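PDB 6HND: aromatic-amino-acid:2-oxoglutarate transaminase from Candida albicans, which probably uses pyridoxal 5'-phosphate to transfer amino groups between aromatic amino acids, or 2-aminoadipate, and 2-oxo acids such as 2-oxoglutarate. Local coordinates for residues V110-L124 with L376-N388. Sequence-based numbering, arbitrary orientation.
Sequences VHISRHTTDPKLIDL and LTQTIVNNVIQEN
Strand 110-113, carrying Val110 and Ile112 against helix 376-388, passes it at 131° with the axes 8.8 Å apart, and the chain then loops back so that 120-122 runs along the same helix. Asn383 reads the backbone of Ile122 in both senses: Ile122 N donates to OD1 (3.0 Å, nearly straight at 176°) on a lone pair in the carbonyl plane, while ND2 donates to Ile122 O at 2.7 Å. A chi1 of -67° sets CG of Asn383 beside its own backbone N, the amide facing the loop. OD1 also accepts from Asn382 ND2, which fixes the amide's rotation further. That same ND2 reaches Lys120 O at 3.0 Å, where Gln386 NE2 arrives in the carbonyl plane at 2.7 Å; two side-chain amides thus hold one loop carbonyl. This carbonyl belongs to a type I beta turn, Asp118 to Leu121, in which Asp118 OD1 accepts from Lys120 N as an Asx turn. Van der Waals contacts flank these bonds: the CG2 methyl of Ile122 lies 3.4 Å from Thr379 OG1, a hydroxyl hydrogen-bonded to Gly375 O, and Val110 CG2 meets Asn388 CB. Ile112 adds an apolar contact, CD1 to CG1 of Ile380 (3.9 Å). A water donates to both His111 O and Glu387 OE1. Leu376, Val384 and Asn388 touch strand 53-60, the antiparallel partner of 109-113; Ile122 and Asn382 rest on Pro138 of helix 137-151; Leu376 and Ile380 also pack against the second subunit, placing this helix at the dimer interface.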
ATOM      1  N   VAL B 110       4.571   6.969 -24.729  1.00 37.70           N
ATOM      2  CA  VAL B 110       5.682   6.117 -24.221  1.00 38.33           C
ATOM      3  C   VAL B 110       5.251   4.652 -24.392  1.00 35.90           C
ATOM      4  O   VAL B 110       4.123   4.292 -24.007  1.00 39.42           O
ATOM      5  CB  VAL B 110       6.002   6.497 -22.768  1.00 40.29           C
ATOM      6  CG1 VAL B 110       7.084   5.627 -22.146  1.00 45.40           C
ATOM      7  CG2 VAL B 110       6.382   7.963 -22.683  1.00 46.93           C
ATOM      8  N   HIS B 111       6.113   3.841 -24.976  1.00 36.56           N
ATOM      9  CA  HIS B 111       5.902   2.382 -25.131  1.00 39.53           C
ATOM     10  C   HIS B 111       6.701   1.651 -24.046  1.00 41.58           C
ATOM     11  O   HIS B 111       7.936   1.872 -23.922  1.00 40.27           O
ATOM     12  CB  HIS B 111       6.291   1.937 -26.546  1.00 37.98           C
ATOM     13  CG  HIS B 111       6.059   0.492 -26.775  1.00 36.10           C
ATOM     14  ND1 HIS B 111       4.822   0.019 -27.137  1.00 38.03           N
ATOM     15  CD2 HIS B 111       6.877  -0.581 -26.637  1.00 35.35           C
ATOM     16  CE1 HIS B 111       4.880  -1.303 -27.254  1.00 37.94           C
ATOM     17  NE2 HIS B 111       6.139  -1.697 -26.945  1.00 36.67           N
ATOM     18  N   ILE B 112       6.014   0.822 -23.269  1.00 41.89           N
ATOM     19  CA  ILE B 112       6.637  -0.002 -22.198  1.00 42.14           C
ATOM     20  C   ILE B 112       6.645  -1.443 -22.690  1.00 41.18           C
ATOM     21  O   ILE B 112       5.558  -2.035 -22.792  1.00 45.21           O
ATOM     22  CB  ILE B 112       5.889   0.163 -20.861  1.00 42.89           C
ATOM     23  CG1 ILE B 112       5.776   1.642 -20.460  1.00 39.91           C
ATOM     24  CG2 ILE B 112       6.560  -0.706 -19.796  1.00 45.61           C
ATOM     25  CD1 ILE B 112       4.981   1.898 -19.195  1.00 38.03           C
ATOM     26  N   SER B 113       7.825  -1.969 -22.999  1.00 44.09           N
ATOM     27  CA  SER B 113       8.025  -3.329 -23.578  1.00 44.36           C
ATOM     28  C   SER B 113       8.264  -4.353 -22.456  1.00 39.91           C
ATOM     29  O   SER B 113       8.632  -3.954 -21.309  1.00 40.85           O
ATOM     30  CB  SER B 113       9.166  -3.300 -24.585  1.00 46.64           C
ATOM     31  OG  SER B 113      10.358  -2.781 -23.995  1.00 46.85           O
ATOM     32  N   ARG B 114       8.109  -5.631 -22.782  1.00 38.31           N
ATOM     33  CA  ARG B 114       8.401  -6.754 -21.864  1.00 37.29           C
ATOM     34  C   ARG B 114       9.832  -6.615 -21.351  1.00 39.98           C
ATOM     35  O   ARG B 114      10.032  -6.797 -20.129  1.00 44.19           O
ATOM     36  CB  ARG B 114       8.159  -8.099 -22.548  1.00 38.69           C
ATOM     37  CG  ARG B 114       8.304  -9.302 -21.625  1.00 36.52           C
ATOM     38  CD  ARG B 114       8.082 -10.600 -22.386  1.00 37.92           C
ATOM     39  NE  ARG B 114       6.682 -10.758 -22.781  1.00 39.17           N
ATOM     40  CZ  ARG B 114       5.706 -11.260 -22.020  1.00 40.88           C
ATOM     41  NH1 ARG B 114       5.954 -11.716 -20.804  1.00 42.35           N
ATOM     42  NH2 ARG B 114       4.472 -11.324 -22.492  1.00 43.40           N
ATOM     43  N   HIS B 115      10.782  -6.258 -22.220  1.00 42.09           N
ATOM     44  CA  HIS B 115      12.239  -6.284 -21.905  1.00 43.63           C
ATOM     45  C   HIS B 115      12.893  -4.969 -22.302  1.00 43.38           C
ATOM     46  O   HIS B 115      12.571  -4.473 -23.391  1.00 47.53           O
ATOM     47  CB  HIS B 115      12.974  -7.436 -22.620  1.00 40.17           C
ATOM     48  CG  HIS B 115      12.454  -8.791 -22.274  1.00 42.44           C
ATOM     49  ND1 HIS B 115      12.717  -9.392 -21.061  1.00 36.76           N
ATOM     50  CD2 HIS B 115      11.686  -9.658 -22.976  1.00 42.68           C
ATOM     51  CE1 HIS B 115      12.165 -10.586 -21.051  1.00 39.53           C
ATOM     52  NE2 HIS B 115      11.505 -10.769 -22.196  1.00 40.90           N
ATOM     53  N   THR B 116      13.816  -4.485 -21.466  1.00 44.37           N
ATOM     54  CA  THR B 116      14.674  -3.313 -21.756  1.00 44.22           C
ATOM     55  C   THR B 116      16.072  -3.570 -21.200  1.00 45.82           C
ATOM     56  O   THR B 116      16.176  -4.331 -20.222  1.00 45.11           O
ATOM     57  CB  THR B 116      14.060  -2.049 -21.155  1.00 45.07           C
ATOM     58  OG1 THR B 116      14.645  -0.937 -21.830  1.00 44.44           O
ATOM     59  CG2 THR B 116      14.290  -1.944 -19.662  1.00 48.19           C
ATOM     60  N   THR B 117      17.093  -2.935 -21.784  1.00 48.61           N
ATOM     61  CA  THR B 117      18.485  -2.871 -21.242  1.00 53.12           C
ATOM     62  C   THR B 117      18.839  -1.418 -20.879  1.00 54.13           C
ATOM     63  O   THR B 117      20.011  -1.155 -20.536  1.00 54.47           O
ATOM     64  CB  THR B 117      19.468  -3.459 -22.264  1.00 54.88           C
ATOM     65  OG1 THR B 117      19.287  -2.747 -23.489  1.00 53.23           O
ATOM     66  CG2 THR B 117      19.239  -4.936 -22.512  1.00 58.36           C
ATOM     67  N   ASP B 118      17.883  -0.491 -20.985  1.00 46.34           N
ATOM     68  CA  ASP B 118      18.111   0.913 -20.572  1.00 48.49           C
ATOM     69  C   ASP B 118      18.025   0.961 -19.049  1.00 50.04           C
ATOM     70  O   ASP B 118      16.950   0.754 -18.499  1.00 47.18           O
ATOM     71  CB  ASP B 118      17.117   1.857 -21.239  1.00 45.16           C
ATOM     72  CG  ASP B 118      17.370   3.313 -20.889  1.00 46.98           C
ATOM     73  OD1 ASP B 118      18.011   3.564 -19.858  1.00 47.29           O
ATOM     74  OD2 ASP B 118      16.931   4.184 -21.653  1.00 48.86           O
ATOM     75  N   PRO B 119      19.137   1.229 -18.317  1.00 51.36           N
ATOM     76  CA  PRO B 119      19.103   1.262 -16.852  1.00 48.45           C
ATOM     77  C   PRO B 119      18.220   2.352 -16.220  1.00 45.90           C
ATOM     78  O   PRO B 119      18.102   2.393 -14.998  1.00 49.81           O
ATOM     79  CB  PRO B 119      20.574   1.509 -16.460  1.00 49.35           C
ATOM     80  CG  PRO B 119      21.201   2.127 -17.687  1.00 48.61           C
ATOM     81  CD  PRO B 119      20.489   1.480 -18.854  1.00 51.11           C
ATOM     82  N   LYS B 120      17.631   3.222 -17.034  1.00 44.08           N
ATOM     83  CA  LYS B 120      16.809   4.348 -16.539  1.00 47.81           C
ATOM     84  C   LYS B 120      15.329   4.010 -16.742  1.00 45.83           C
ATOM     85  O   LYS B 120      14.470   4.797 -16.270  1.00 40.60           O
ATOM     86  CB  LYS B 120      17.273   5.625 -17.235  1.00 57.43           C
ATOM     87  CG  LYS B 120      18.697   6.064 -16.891  1.00 61.28           C
ATOM     88  CD  LYS B 120      18.748   7.367 -16.119  1.00 65.14           C
ATOM     89  CE  LYS B 120      20.059   8.109 -16.254  1.00 66.82           C
ATOM     90  NZ  LYS B 120      19.821   9.569 -16.308  1.00 69.03           N
ATOM     91  N   LEU B 121      15.044   2.849 -17.344  1.00 41.52           N
ATOM     92  CA  LEU B 121      13.663   2.373 -17.619  1.00 44.20           C
ATOM     93  C   LEU B 121      13.379   1.101 -16.833  1.00 39.81           C
ATOM     94  O   LEU B 121      14.303   0.338 -16.575  1.00 39.04           O
ATOM     95  CB  LEU B 121      13.478   2.094 -19.109  1.00 44.42           C
ATOM     96  CG  LEU B 121      13.643   3.294 -20.033  1.00 44.90           C
ATOM     97  CD1 LEU B 121      13.468   2.877 -21.494  1.00 42.70           C
ATOM     98  CD2 LEU B 121      12.663   4.385 -19.661  1.00 45.66           C
ATOM     99  N   ILE B 122      12.106   0.888 -16.508  1.00 41.83           N
ATOM    100  CA  ILE B 122      11.598  -0.398 -15.955  1.00 37.51           C
ATOM    101  C   ILE B 122      10.803  -1.085 -17.059  1.00 36.93           C
ATOM    102  O   ILE B 122       9.934  -0.431 -17.612  1.00 39.04           O
ATOM    103  CB  ILE B 122      10.779  -0.155 -14.680  1.00 35.85           C
ATOM    104  CG1 ILE B 122      11.507   0.812 -13.746  1.00 34.39           C
ATOM    105  CG2 ILE B 122      10.474  -1.465 -13.986  1.00 38.10           C
ATOM    106  CD1 ILE B 122      10.668   1.287 -12.584  1.00 35.24           C
ATOM    107  N   ASP B 123      11.134  -2.339 -17.368  1.00 36.02           N
ATOM    108  CA  ASP B 123      10.391  -3.187 -18.327  1.00 37.89           C
ATOM    109  C   ASP B 123       9.277  -3.928 -17.570  1.00 37.90           C
ATOM    110  O   ASP B 123       9.262  -3.906 -16.295  1.00 32.26           O
ATOM    111  CB  ASP B 123      11.345  -4.106 -19.098  1.00 41.66           C
ATOM    112  CG  ASP B 123      12.207  -5.022 -18.246  1.00 40.29           C
ATOM    113  OD1 ASP B 123      11.787  -5.309 -17.124  1.00 39.01           O
ATOM    114  OD2 ASP B 123      13.293  -5.457 -18.732  1.00 38.35           O
ATOM    115  N   LEU B 124       8.362  -4.557 -18.303  1.00 35.64           N
ATOM    116  CA  LEU B 124       7.224  -5.254 -17.657  1.00 39.91           C
ATOM    117  C   LEU B 124       7.696  -6.589 -17.058  1.00 41.53           C
ATOM    118  O   LEU B 124       7.104  -7.012 -16.044  1.00 39.03           O
ATOM    119  CB  LEU B 124       6.093  -5.451 -18.660  1.00 40.20           C
ATOM    120  CG  LEU B 124       5.503  -4.167 -19.240  1.00 44.73           C
ATOM    121  CD1 LEU B 124       4.466  -4.507 -20.305  1.00 46.69           C
ATOM    122  CD2 LEU B 124       4.873  -3.305 -18.158  1.00 46.60           C
ATOM    123  N   LEU B 376       3.551  -1.878 -11.264  1.00 31.35           N
ATOM    124  CA  LEU B 376       2.988  -1.467 -12.583  1.00 34.62           C
ATOM    125  C   LEU B 376       2.970   0.058 -12.598  1.00 34.15           C
ATOM    126  O   LEU B 376       3.255   0.636 -13.636  1.00 38.11           O
ATOM    127  CB  LEU B 376       1.581  -2.060 -12.786  1.00 33.00           C
ATOM    128  CG  LEU B 376       0.869  -1.635 -14.075  1.00 38.16           C
ATOM    129  CD1 LEU B 376       1.760  -1.808 -15.301  1.00 37.06           C
ATOM    130  CD2 LEU B 376      -0.446  -2.376 -14.269  1.00 39.26           C
ATOM    131  N   THR B 377       2.649   0.684 -11.469  1.00 32.78           N
ATOM    132  CA  THR B 377       2.525   2.162 -11.373  1.00 32.21           C
ATOM    133  C   THR B 377       3.917   2.780 -11.378  1.00 33.18           C
ATOM    134  O   THR B 377       4.097   3.782 -12.086  1.00 33.65           O
ATOM    135  CB  THR B 377       1.742   2.575 -10.134  1.00 32.03           C
ATOM    136  OG1 THR B 377       0.456   1.997 -10.345  1.00 32.92           O
ATOM    137  CG2 THR B 377       1.689   4.078  -9.936  1.00 31.65           C
ATOM    138  N   GLN B 378       4.838   2.213 -10.594  1.00 33.83           N
ATOM    139  CA  GLN B 378       6.264   2.618 -10.583  1.00 35.27           C
ATOM    140  C   GLN B 378       6.784   2.543 -12.019  1.00 35.71           C
ATOM    141  O   GLN B 378       7.565   3.411 -12.400  1.00 35.75           O
ATOM    142  CB  GLN B 378       7.103   1.706  -9.699  1.00 32.92           C
ATOM    143  CG  GLN B 378       6.845   1.870  -8.217  1.00 34.26           C
ATOM    144  CD  GLN B 378       7.823   1.060  -7.400  1.00 36.03           C
ATOM    145  OE1 GLN B 378       9.045   1.271  -7.482  1.00 34.76           O
ATOM    146  NE2 GLN B 378       7.291   0.141  -6.597  1.00 32.46           N
ATOM    147  N   THR B 379       6.393   1.502 -12.753  1.00 36.81           N
ATOM    148  CA  THR B 379       6.847   1.253 -14.144  1.00 39.39           C
ATOM    149  C   THR B 379       6.312   2.390 -15.020  1.00 36.84           C
ATOM    150  O   THR B 379       7.138   3.056 -15.636  1.00 35.87           O
ATOM    151  CB  THR B 379       6.435  -0.143 -14.625  1.00 36.95           C
ATOM    152  OG1 THR B 379       7.057  -1.078 -13.749  1.00 36.77           O
ATOM    153  CG2 THR B 379       6.826  -0.429 -16.060  1.00 38.98           C
ATOM    154  N   ILE B 380       4.993   2.625 -15.011  1.00 36.46           N
ATOM    155  CA  ILE B 380       4.356   3.671 -15.855  1.00 35.90           C
ATOM    156  C   ILE B 380       4.942   5.033 -15.469  1.00 36.93           C
ATOM    157  O   ILE B 380       5.357   5.774 -16.366  1.00 35.22           O
ATOM    158  CB  ILE B 380       2.826   3.622 -15.775  1.00 34.93           C
ATOM    159  CG1 ILE B 380       2.287   2.369 -16.473  1.00 38.01           C
ATOM    160  CG2 ILE B 380       2.209   4.898 -16.348  1.00 35.83           C
ATOM    161  CD1 ILE B 380       0.809   2.145 -16.241  1.00 39.81           C
ATOM    162  N   VAL B 381       5.023   5.346 -14.185  1.00 36.47           N
ATOM    163  CA  VAL B 381       5.416   6.714 -13.741  1.00 37.55           C
ATOM    164  C   VAL B 381       6.896   6.928 -14.074  1.00 39.44           C
ATOM    165  O   VAL B 381       7.237   8.025 -14.602  1.00 37.75           O
ATOM    166  CB  VAL B 381       5.073   6.987 -12.263  1.00 32.88           C
ATOM    167  CG1 VAL B 381       5.775   8.226 -11.760  1.00 32.71           C
ATOM    168  CG2 VAL B 381       3.568   7.090 -12.052  1.00 35.23           C
ATOM    169  N   ASN B 382       7.747   5.937 -13.814  1.00 39.27           N
ATOM    170  CA  ASN B 382       9.201   6.071 -14.083  1.00 39.39           C
ATOM    171  C   ASN B 382       9.424   6.287 -15.589  1.00 42.67           C
ATOM    172  O   ASN B 382      10.158   7.231 -15.966  1.00 40.22           O
ATOM    173  CB  ASN B 382       9.996   4.869 -13.588  1.00 39.04           C
ATOM    174  CG  ASN B 382      11.452   4.950 -13.972  1.00 36.87           C
ATOM    175  OD1 ASN B 382      12.253   5.549 -13.268  1.00 37.01           O
ATOM    176  ND2 ASN B 382      11.786   4.339 -15.094  1.00 40.00           N
ATOM    177  N   ASN B 383       8.817   5.454 -16.433  1.00 40.39           N
ATOM    178  CA  ASN B 383       9.103   5.474 -17.889  1.00 37.53           C
ATOM    179  C   ASN B 383       8.552   6.772 -18.483  1.00 39.39           C
ATOM    180  O   ASN B 383       9.187   7.325 -19.382  1.00 42.50           O
ATOM    181  CB  ASN B 383       8.623   4.183 -18.540  1.00 36.32           C
ATOM    182  CG  ASN B 383       9.439   2.995 -18.073  1.00 37.89           C
ATOM    183  OD1 ASN B 383      10.127   3.070 -17.046  1.00 38.66           O
ATOM    184  ND2 ASN B 383       9.346   1.887 -18.794  1.00 36.25           N
ATOM    185  N   VAL B 384       7.431   7.281 -17.977  1.00 40.19           N
ATOM    186  CA  VAL B 384       6.832   8.535 -18.507  1.00 37.60           C
ATOM    187  C   VAL B 384       7.823   9.667 -18.195  1.00 38.83           C
ATOM    188  O   VAL B 384       8.112  10.462 -19.124  1.00 35.46           O
ATOM    189  CB  VAL B 384       5.414   8.792 -17.965  1.00 41.06           C
ATOM    190  CG1 VAL B 384       4.969  10.243 -18.176  1.00 40.49           C
ATOM    191  CG2 VAL B 384       4.392   7.810 -18.544  1.00 40.48           C
ATOM    192  N   ILE B 385       8.380   9.697 -16.975  1.00 39.18           N
ATOM    193  CA  ILE B 385       9.289  10.791 -16.509  1.00 38.53           C
ATOM    194  C   ILE B 385      10.615  10.703 -17.276  1.00 42.63           C
ATOM    195  O   ILE B 385      11.046  11.739 -17.792  1.00 42.66           O
ATOM    196  CB  ILE B 385       9.452  10.799 -14.971  1.00 38.15           C
ATOM    197  CG1 ILE B 385       8.241  11.429 -14.303  1.00 34.81           C
ATOM    198  CG2 ILE B 385      10.710  11.538 -14.528  1.00 40.61           C
ATOM    199  CD1 ILE B 385       8.192  11.268 -12.835  1.00 38.60           C
ATOM    200  N   GLN B 386      11.179   9.507 -17.441  1.00 43.92           N
ATOM    201  CA  GLN B 386      12.507   9.294 -18.072  1.00 47.43           C
ATOM    202  C   GLN B 386      12.395   9.436 -19.604  1.00 51.77           C
ATOM    203  O   GLN B 386      13.250  10.116 -20.199  1.00 49.03           O
ATOM    204  CB  GLN B 386      13.091   7.944 -17.626  1.00 58.10           C
ATOM    205  CG  GLN B 386      14.484   8.022 -16.978  1.00 71.29           C
ATOM    206  CD  GLN B 386      14.550   8.155 -15.462  1.00 65.19           C
ATOM    207  OE1 GLN B 386      14.836   9.233 -14.951  1.00 63.81           O
ATOM    208  NE2 GLN B 386      14.391   7.061 -14.720  1.00 54.54           N
ATOM    209  N   GLU B 387      11.369   8.883 -20.252  1.00 49.38           N
ATOM    210  CA  GLU B 387      11.307   8.868 -21.740  1.00 53.93           C
ATOM    211  C   GLU B 387      10.618  10.117 -22.311  1.00 51.36           C
ATOM    212  O   GLU B 387      11.136  10.682 -23.273  1.00 49.96           O
ATOM    213  CB  GLU B 387      10.609   7.613 -22.254  1.00 54.93           C
ATOM    214  CG  GLU B 387      11.550   6.678 -22.991  1.00 65.31           C
ATOM    215  CD  GLU B 387      10.779   5.689 -23.836  1.00 68.81           C
ATOM    216  OE1 GLU B 387      10.935   4.470 -23.601  1.00 63.26           O
ATOM    217  OE2 GLU B 387       9.983   6.161 -24.694  1.00 71.40           O
ATOM    218  N   ASN B 388       9.447  10.481 -21.809  1.00 51.35           N
ATOM    219  CA  ASN B 388       8.682  11.625 -22.355  1.00 46.42           C
ATOM    220  C   ASN B 388       9.283  12.923 -21.819  1.00 48.06           C
ATOM    221  O   ASN B 388       9.526  13.823 -22.635  1.00 48.34           O
ATOM    222  CB  ASN B 388       7.199  11.556 -22.018  1.00 45.85           C
ATOM    223  CG  ASN B 388       6.443  12.660 -22.717  1.00 44.29           C
ATOM    224  OD1 ASN B 388       5.850  13.519 -22.067  1.00 47.37           O
ATOM    225  ND2 ASN B 388       6.496  12.651 -24.037  1.00 43.89           N
TER
HETATM  226  O   HOH W   1       9.226   2.573 -21.882  1.00 38.08           O